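Local coordinates for uncharacterized lipoprotein GfcB (PDB 2IN5) that is of unknown function but is a membrane lipoprotein of the YjbF family, named as a homologue of group 4 capsule protein B, at residues R111-S116 and L183-I188; A124-T129 and E152-T157. All coordinates share one frame; numbering follows the deposited sequence.

Contact 1: R111-S116 and L183-I188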
loop_
_atom_site.group_PDB
_atom_site.type_symbol
_atom_site.label_atom_id
_atom_site.label_comp_id
_atom_site.label_asym_id
_atom_site.label_seq_id
_atom_site.Cartn_x
_atom_site.Cartn_y
_atom_site.Cartn_z
ATOM N N ARG A 111 21.100 -13.612 1.269
ATOM C CA ARG A 111 20.601 -12.248 1.248
ATOM C C ARG A 111 21.114 -11.490 2.458
ATOM O O ARG A 111 21.708 -12.074 3.370
ATOM C CB ARG A 111 19.066 -12.242 1.247
ATOM C CG ARG A 111 18.407 -12.684 2.550
ATOM C CD ARG A 111 18.742 -14.120 2.890
ATOM N NE ARG A 111 17.837 -14.651 3.899
ATOM C CZ ARG A 111 17.816 -15.919 4.294
ATOM N NH1 ARG A 111 18.653 -16.803 3.766
ATOM N NH2 ARG A 111 16.950 -16.307 5.217
ATOM N N ASP A 112 20.911 -10.182 2.455
ATOM C CA ASP A 112 21.332 -9.373 3.586
ATOM C C ASP A 112 20.059 -8.776 4.190
ATOM O O ASP A 112 19.064 -8.598 3.492
ATOM C CB ASP A 112 22.282 -8.246 3.135
ATOM C CG ASP A 112 23.579 -8.765 2.519
ATOM O OD1 ASP A 112 24.305 -9.549 3.174
ATOM O OD2 ASP A 112 23.879 -8.372 1.369
ATOM N N ILE A 113 20.075 -8.500 5.489
ATOM C CA ILE A 113 18.915 -7.889 6.130
ATOM C C ILE A 113 19.384 -6.663 6.891
ATOM O O ILE A 113 20.549 -6.565 7.283
ATOM C CB ILE A 113 18.178 -8.859 7.134
ATOM C CG1 ILE A 113 19.135 -9.344 8.218
ATOM C CG2 ILE A 113 17.612 -10.077 6.394
ATOM C CD1 ILE A 113 18.448 -10.158 9.268
ATOM N N LEU A 114 18.461 -5.727 7.086
ATOM C CA LEU A 114 18.732 -4.495 7.808
ATOM C C LEU A 114 17.610 -4.312 8.806
ATOM O O LEU A 114 16.454 -4.223 8.413
ATOM C CB LEU A 114 18.739 -3.308 6.843
ATOM C CG LEU A 114 18.970 -1.910 7.437
ATOM C CD1 LEU A 114 20.320 -1.832 8.125
ATOM C CD2 LEU A 114 18.866 -0.893 6.333
ATOM N N TRP A 115 17.928 -4.251 10.090
ATOM C CA TRP A 115 16.871 -4.073 11.075
ATOM C C TRP A 115 17.301 -3.128 12.205
ATOM O O TRP A 115 18.492 -2.962 12.464
ATOM C CB TRP A 115 16.462 -5.443 11.620
ATOM C CG TRP A 115 17.365 -6.013 12.667
ATOM C CD1 TRP A 115 17.163 -5.983 14.014
ATOM C CD2 TRP A 115 18.609 -6.697 12.462
ATOM N NE1 TRP A 115 18.202 -6.606 14.667
ATOM C CE2 TRP A 115 19.103 -7.056 13.739
ATOM C CE3 TRP A 115 19.354 -7.046 11.326
ATOM C CZ2 TRP A 115 20.299 -7.741 13.914
ATOM C CZ3 TRP A 115 20.547 -7.726 11.495
ATOM C CH2 TRP A 115 21.010 -8.068 12.784
ATOM N N SER A 116 16.339 -2.493 12.864
ATOM C CA SER A 116 16.678 -1.597 13.958
ATOM C C SER A 116 16.496 -2.304 15.295
ATOM O O SER A 116 15.569 -3.085 15.477
ATOM C CB SER A 116 15.821 -0.333 13.912
ATOM O OG SER A 116 14.461 -0.597 14.164
ATOM N N LEU A 183 13.272 -11.885 13.383
ATOM C CA LEU A 183 13.046 -10.599 12.746
ATOM C C LEU A 183 14.394 -10.011 12.323
ATOM O O LEU A 183 14.486 -9.253 11.362
ATOM C CB LEU A 183 12.299 -9.673 13.709
ATOM C CG LEU A 183 11.989 -8.253 13.255
ATOM C CD1 LEU A 183 10.785 -7.735 14.011
ATOM C CD2 LEU A 183 13.219 -7.362 13.497
ATOM N N GLY A 184 15.440 -10.380 13.048
ATOM C CA GLY A 184 16.768 -9.910 12.723
ATOM C C GLY A 184 17.644 -11.136 12.607
ATOM O O GLY A 184 17.137 -12.245 12.433
ATOM N N ALA A 185 18.955 -10.952 12.703
ATOM C CA ALA A 185 19.873 -12.074 12.617
ATOM C C ALA A 185 19.811 -12.892 13.908
ATOM O O ALA A 185 20.402 -12.519 14.922
ATOM C CB ALA A 185 21.285 -11.574 12.375
ATOM N N GLY A 186 19.076 -14.000 13.865
ATOM C CA GLY A 186 18.948 -14.861 15.030
ATOM C C GLY A 186 18.391 -14.181 16.269
ATOM O O GLY A 186 18.627 -14.639 17.389
ATOM N N VAL A 187 17.642 -13.099 16.071
ATOM C CA VAL A 187 17.052 -12.341 17.173
ATOM C C VAL A 187 15.610 -11.923 16.865
ATOM O O VAL A 187 15.237 -11.761 15.698
ATOM C CB VAL A 187 17.880 -11.050 17.469
ATOM C CG1 VAL A 187 19.333 -11.407 17.766
ATOM C CG2 VAL A 187 17.804 -10.098 16.285
ATOM N N ILE A 188 14.816 -11.748 17.922
ATOM C CA ILE A 188 13.414 -11.339 17.835
ATOM C C ILE A 188 12.513 -12.313 17.068
ATOM O O ILE A 188 12.080 -12.039 15.945
ATOM C CB ILE A 188 13.275 -9.946 17.213
ATOM C CG1 ILE A 188 14.122 -8.946 17.997
ATOM C CG2 ILE A 188 11.812 -9.505 17.253
ATOM C CD1 ILE A 188 14.128 -7.547 17.405
#

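Contact 2: A124-T129 and E152-T157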
loop_
_atom_site.group_PDB
_atom_site.type_symbol
_atom_site.label_atom_id
_atom_site.label_comp_id
_atom_site.label_asym_id
_atom_site.label_seq_id
_atom_site.Cartn_x
_atom_site.Cartn_y
_atom_site.Cartn_z
ATOM N N ALA A 124 23.200 -7.865 8.502
ATOM C CA ALA A 124 24.035 -9.059 8.408
ATOM C C ALA A 124 23.788 -9.852 7.131
ATOM O O ALA A 124 22.773 -9.675 6.468
ATOM C CB ALA A 124 23.812 -9.944 9.628
ATOM N N THR A 125 24.733 -10.714 6.778
ATOM C CA THR A 125 24.587 -11.518 5.580
ATOM C C THR A 125 24.137 -12.913 5.972
ATOM O O THR A 125 24.852 -13.640 6.667
ATOM C CB THR A 125 25.897 -11.591 4.794
ATOM O OG1 THR A 125 26.286 -10.267 4.413
ATOM C CG2 THR A 125 25.716 -12.434 3.530
ATOM N N LEU A 126 22.936 -13.271 5.528
ATOM C CA LEU A 126 22.356 -14.562 5.850
ATOM C C LEU A 126 22.345 -15.543 4.699
ATOM O O LEU A 126 22.008 -15.209 3.559
ATOM C CB LEU A 126 20.919 -14.395 6.343
ATOM C CG LEU A 126 20.640 -13.732 7.691
ATOM C CD1 LEU A 126 21.047 -12.273 7.658
ATOM C CD2 LEU A 126 19.157 -13.852 7.991
ATOM N N SER A 127 22.710 -16.772 5.025
ATOM C CA SER A 127 22.720 -17.850 4.057
ATOM C C SER A 127 22.014 -19.025 4.720
ATOM O O SER A 127 22.332 -19.394 5.851
ATOM C CB SER A 127 24.159 -18.214 3.685
ATOM O OG SER A 127 24.939 -18.439 4.845
ATOM N N SER A 128 21.045 -19.602 4.022
ATOM C CA SER A 128 20.290 -20.726 4.571
ATOM C C SER A 128 20.029 -21.829 3.560
ATOM O O SER A 128 20.170 -21.639 2.351
ATOM C CB SER A 128 18.941 -20.246 5.106
ATOM O OG SER A 128 18.125 -19.771 4.047
ATOM N N THR A 129 19.636 -22.987 4.080
ATOM C CA THR A 129 19.315 -24.138 3.252
ATOM C C THR A 129 18.020 -24.750 3.774
ATOM O O THR A 129 17.826 -24.887 4.984
ATOM C CB THR A 129 20.443 -25.206 3.289
ATOM O OG1 THR A 129 20.506 -25.796 4.592
ATOM C CG2 THR A 129 21.785 -24.572 2.964
ATOM N N GLU A 152 14.279 -24.329 7.589
ATOM C CA GLU A 152 15.332 -23.503 7.012
ATOM C C GLU A 152 16.466 -23.273 8.004
ATOM O O GLU A 152 16.296 -22.583 9.019
ATOM C CB GLU A 152 14.756 -22.155 6.566
ATOM C CG GLU A 152 15.792 -21.136 6.100
ATOM C CD GLU A 152 15.174 -19.792 5.720
ATOM O OE1 GLU A 152 14.468 -19.197 6.566
ATOM O OE2 GLU A 152 15.395 -19.319 4.578
ATOM N N GLU A 153 17.620 -23.864 7.716
ATOM C CA GLU A 153 18.797 -23.700 8.568
ATOM C C GLU A 153 19.516 -22.428 8.119
ATOM O O GLU A 153 20.070 -22.368 7.020
ATOM C CB GLU A 153 19.729 -24.916 8.438
ATOM C CG GLU A 153 19.097 -26.239 8.890
ATOM C CD GLU A 153 18.528 -26.169 10.313
ATOM O OE1 GLU A 153 19.277 -25.770 11.241
ATOM O OE2 GLU A 153 17.336 -26.520 10.502
ATOM N N VAL A 154 19.496 -21.405 8.964
ATOM C CA VAL A 154 20.133 -20.147 8.603
ATOM C C VAL A 154 21.404 -19.887 9.399
ATOM O O VAL A 154 21.506 -20.241 10.576
ATOM C CB VAL A 154 19.172 -18.936 8.810
ATOM C CG1 VAL A 154 19.749 -17.700 8.155
ATOM C CG2 VAL A 154 17.796 -19.242 8.243
ATOM N N THR A 155 22.387 -19.297 8.734
ATOM C CA THR A 155 23.637 -18.938 9.386
ATOM C C THR A 155 23.985 -17.525 8.929
ATOM O O THR A 155 23.868 -17.197 7.742
ATOM C CB THR A 155 24.819 -19.912 9.035
ATOM O OG1 THR A 155 25.069 -19.892 7.625
ATOM C CG2 THR A 155 24.502 -21.340 9.476
ATOM N N SER A 156 24.357 -16.676 9.881
ATOM C CA SER A 156 24.753 -15.305 9.571
ATOM C C SER A 156 26.189 -15.160 10.030
ATOM O O SER A 156 26.718 -16.016 10.738
ATOM C CB SER A 156 23.865 -14.281 10.290
ATOM O OG SER A 156 23.856 -14.498 11.688
ATOM N N THR A 157 26.816 -14.065 9.641
ATOM C CA THR A 157 28.199 -13.854 9.998
ATOM C C THR A 157 28.405 -12.492 10.653
ATOM O O THR A 157 27.554 -11.604 10.544
ATOM C CB THR A 157 29.057 -13.960 8.739
ATOM O OG1 THR A 157 30.444 -13.938 9.088
ATOM C CG2 THR A 157 28.736 -12.812 7.813
HETATM O O HOH W 1 27.253 -10.195 8.254
#

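Contact 1: R111-S116 and L183-I188
Strand 111-116 passes the loop 183-188 at one close point, where the CA atoms of Trp115 and Gly184 lie 6.1 Å apart, and the two backbones do not pair. The indole of Trp115 carries the contact. Its CG sits between the backbone N and the carbonyl carbon (chi1 80°), which lays one ring face under the loop. Gly184 CA stands over that face in a CH-pi contact, 3.8 Å from the centroid of the five-membered ring and 12° off its normal. A CB on residue 184 would clash with the indole. Further out over the same face, Ala185 N lies above the six-membered ring, while Ala185 CB touches Trp115 CH2 at 3.5 Å. Val187 CG2 comes obliquely to Trp115 NE1 at 3.9 Å, its side chain crossing that of the tryptophan at about a right angle. Leu183 CD2 reaches Trp115 CD1 at 4.2 Å. Ile113 adds its tip, with CD1 3.6 Å from Ala185 N. The indole N-H itself is bonded to Glu117. The loop connects strands 176-182 and 189-194, and strand 108-117 runs between strands 120-140 and 86-89. The contact lays this loop against the buried Ile113 and Trp115 side of the strand.

Contact 2: A124-T129 and E152-T157
Ser128 OG is gripped by two groups: it donates to Glu152 OE2 at 2.8 Å and also bonds to Arg111 NH1. The hydroxyl meets OE2 from above the carboxylate, 40° out of its plane. Glu152 reaches it with CG anti to the backbone N (chi1 173°) and the chain extended beyond. Its other oxygen, OE1, forms a salt bridge with Arg75 and a hydrogen bond with Asn165. With an alanine in place of this glutamate, Arg75 would probably lose its carboxylate mate and Ser128 OG its acceptor. The backbones form an antiparallel ladder. In the hydrogen-bonded pair Ser127-Thr155, Ser127 N meets Thr155 O at 3.0 Å in a nearly straight bond (169°), and Thr155 N returns to Ser127 O. Thr129 and Glu153 form the next such pair. On the face of Ser127 and Thr155 the two hydroxyls, OG and OG1, make a weak bond of 3.1 Å. On the other face Val154 CG2 packs on Ser128 CB at 3.5 Å, and Val154 CG1 lies 3.9 Å from Leu126 CD2. A water bridges the two segments, accepting from Thr125 N and donating to Thr157 O. The face of Leu126, Ser128 and Val154 is thus buried and mixed, with apolar packing beside a charged cluster that probably keeps Glu152 ionised.

In the fold
The centres of contact 1 and contact 2 lie 10 Å apart, on the same side of the chain's centre. They share a sheet, since strands 108-117 and 120-140 are neighbours in it and follow each other in the chain. Arg111 O lies 2.8 Å from Leu126 N, a probable backbone hydrogen bond, and Ile113 CG1 packs on Leu126 CD1 at 3.5 Å. Asp112 OD1 and Thr125 OG1 also approach, probably as a hydrogen bond, though at 2.4 Å the modelled distance is doubtfully short. The loop of contact 1 reaches contact 2 as well, because Ala185 is touched by Ala124 and Ser156. Along the sequence, both segments of contact 2 fall between those of contact 1.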